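Local coordinates for osmotically inducible lipoprotein OsmE (Pseudomonas aeruginosa PAO1, PDB 4DM5) that is of unknown function but is a lipoprotein of the BamE family that probably acts at the outer membrane, at residues A[18-23]-A[65-70]. Numbering follows the deposited sequence.
Sequences EPLVKD and QPFYVS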
loop_
_atom_site.group_PDB
_atom_site.type_symbol
_atom_site.label_atom_id
_atom_site.label_comp_id
_atom_site.label_asym_id
_atom_site.label_seq_id
_atom_site.Cartn_x
_atom_site.Cartn_y
_atom_site.Cartn_z
ATOM N N GLU A 18 -0.058 12.933 -1.149
ATOM C CA GLU A 18 -0.698 12.016 -0.126
ATOM C C GLU A 18 0.424 11.411 0.716
ATOM O O GLU A 18 1.374 10.920 0.183
ATOM C CB GLU A 18 -1.406 10.900 -0.798
ATOM C CG GLU A 18 -2.700 11.291 -1.385
ATOM C CD GLU A 18 -3.683 11.691 -0.261
ATOM O OE1 GLU A 18 -3.880 10.970 0.777
ATOM O OE2 GLU A 18 -4.265 12.749 -0.391
ATOM N N PRO A 19 0.270 11.423 2.063
ATOM C CA PRO A 19 1.316 10.850 2.912
ATOM C C PRO A 19 1.722 9.405 2.569
ATOM O O PRO A 19 2.943 9.098 2.580
ATOM C CB PRO A 19 0.740 10.896 4.354
ATOM C CG PRO A 19 -0.178 12.082 4.244
ATOM C CD PRO A 19 -0.800 12.067 2.828
ATOM N N LEU A 20 0.736 8.552 2.200
ATOM C CA LEU A 20 1.099 7.216 1.813
ATOM C C LEU A 20 2.020 7.120 0.606
ATOM O O LEU A 20 2.816 6.168 0.439
ATOM C CB LEU A 20 -0.125 6.383 1.523
ATOM C CG LEU A 20 -0.754 5.974 2.886
ATOM C CD1 LEU A 20 -2.206 5.546 2.551
ATOM C CD2 LEU A 20 0.015 4.842 3.675
ATOM N N VAL A 21 1.887 8.106 -0.273
ATOM C CA VAL A 21 2.640 8.154 -1.531
ATOM C C VAL A 21 3.920 8.903 -1.267
ATOM O O VAL A 21 4.996 8.449 -1.743
ATOM C CB VAL A 21 1.809 8.922 -2.572
ATOM C CG1 VAL A 21 2.622 9.093 -3.877
ATOM C CG2 VAL A 21 0.578 8.126 -2.839
ATOM N N LYS A 22 3.902 10.057 -0.601
ATOM C CA LYS A 22 5.052 10.857 -0.500
ATOM C C LYS A 22 6.049 10.369 0.565
ATOM O O LYS A 22 7.301 10.544 0.403
ATOM C CB LYS A 22 4.585 12.258 -0.153
ATOM C CG LYS A 22 5.745 13.271 -0.282
ATOM C CD LYS A 22 5.104 14.629 -0.217
ATOM C CE LYS A 22 4.718 14.921 1.210
ATOM N NZ LYS A 22 5.829 15.639 1.920
ATOM N N ASP A 23 5.503 9.752 1.646
ATOM C CA ASP A 23 6.385 9.612 2.818
ATOM C C ASP A 23 6.733 8.171 3.174
ATOM O O ASP A 23 7.638 7.965 4.036
ATOM C CB ASP A 23 5.726 10.180 4.039
ATOM C CG ASP A 23 5.482 11.671 3.886
ATOM O OD1 ASP A 23 6.298 12.405 3.253
ATOM O OD2 ASP A 23 4.439 12.095 4.446
ATOM N N GLN A 65 -8.808 6.351 -5.240
ATOM C CA GLN A 65 -7.835 5.544 -5.881
ATOM C C GLN A 65 -7.311 4.508 -4.864
ATOM O O GLN A 65 -6.753 4.853 -3.819
ATOM C CB GLN A 65 -6.687 6.438 -6.213
ATOM C CG GLN A 65 -5.492 5.777 -6.840
ATOM C CD GLN A 65 -5.813 4.909 -7.987
ATOM O OE1 GLN A 65 -6.486 5.458 -8.981
ATOM N NE2 GLN A 65 -5.539 3.613 -7.917
ATOM N N PRO A 66 -7.430 3.232 -5.184
ATOM C CA PRO A 66 -6.845 2.194 -4.327
ATOM C C PRO A 66 -5.324 2.370 -4.246
ATOM O O PRO A 66 -4.633 2.766 -5.189
ATOM C CB PRO A 66 -7.189 0.907 -5.044
ATOM C CG PRO A 66 -8.537 1.256 -5.674
ATOM C CD PRO A 66 -8.230 2.607 -6.255
ATOM N N PHE A 67 -4.775 1.977 -3.082
ATOM C CA PHE A 67 -3.360 2.016 -2.868
ATOM C C PHE A 67 -3.032 0.895 -1.890
ATOM O O PHE A 67 -3.848 0.579 -1.010
ATOM C CB PHE A 67 -2.950 3.364 -2.256
ATOM C CG PHE A 67 -1.478 3.615 -2.340
ATOM C CD1 PHE A 67 -0.853 4.084 -3.498
ATOM C CD2 PHE A 67 -0.713 3.515 -1.172
ATOM C CE1 PHE A 67 0.494 4.343 -3.493
ATOM C CE2 PHE A 67 0.660 3.757 -1.209
ATOM C CZ PHE A 67 1.296 4.192 -2.400
ATOM N N TYR A 68 -1.833 0.397 -1.948
ATOM C CA TYR A 68 -1.367 -0.649 -0.966
ATOM C C TYR A 68 0.022 -0.283 -0.483
ATOM O O TYR A 68 0.817 0.372 -1.178
ATOM C CB TYR A 68 -1.393 -2.058 -1.549
ATOM C CG TYR A 68 -0.201 -2.422 -2.336
ATOM C CD1 TYR A 68 0.984 -2.911 -1.788
ATOM C CD2 TYR A 68 -0.201 -2.210 -3.763
ATOM C CE1 TYR A 68 2.137 -3.162 -2.473
ATOM C CE2 TYR A 68 0.948 -2.542 -4.514
ATOM C CZ TYR A 68 2.138 -2.956 -3.871
ATOM O OH TYR A 68 3.261 -3.278 -4.593
ATOM N N VAL A 69 0.332 -0.807 0.703
ATOM C CA VAL A 69 1.726 -0.935 1.119
ATOM C C VAL A 69 1.987 -2.377 1.593
ATOM O O VAL A 69 1.126 -2.913 2.333
ATOM C CB VAL A 69 1.987 0.017 2.347
ATOM C CG1 VAL A 69 3.442 -0.117 2.823
ATOM C CG2 VAL A 69 1.726 1.475 1.951
ATOM N N SER A 70 3.023 -2.977 1.030
ATOM C CA SER A 70 3.331 -4.362 1.444
ATOM C C SER A 70 4.587 -4.388 2.262
ATOM O O SER A 70 5.485 -3.525 2.150
ATOM C CB SER A 70 3.458 -5.259 0.212
ATOM O OG SER A 70 4.572 -4.896 -0.625
#
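F67 and V69, on strand 63-71, meet L20 and V21 of the short helix 19-22. This is helix-on-sheet packing in a BamE-like domain. Strand 63-71 is an inner strand of the four-stranded antiparallel sheet, between 52-60 and 77-81.

Along the strand, Q65 comes first, and its amide reaches forward to the next residue. Its NE2 gives a hydrogen bond to P66 O at 3.0 Å, in the carbonyl plane and on a lone pair.

F67 follows and meets both L20 and V21. Its CG is anti to the backbone N (chi1 -165°), and its CB points at the helix, which brings the far end of the ring up against L20 and V21. V21 CG2 reaches the ring obliquely, 3.8 Å from F67 CE1. This is an off-centre CH-pi contact, with the methyl 29° off the ring normal. Beside it, L20 CB lies 3.9 Å from F67 CE2. The same ring carbon, F67 CE2, is 3.6 Å from the carbonyl oxygen L20 O. F82 meets the F67 ring edge-to-face, and L58 of strand 52-60 also touches F67.

Y68 turns to the opposite side of the sheet, toward C85 and L88 of helix 85-94. C85 is joined to C53 by a disulfide, and C53 also touches Y68. At this strand, helix 19-22 lies on one side, and Y68 meets helix 85-94 on the other.

V69 faces helix 19-22 again. L20, which also touches Y56, reaches it with one methyl. L20 CD2 lies 4.2 Å from V69 CG2, a longer approach than those at the ring. S70 OG hydrogen-bonds D78 OD1 of strand 77-81.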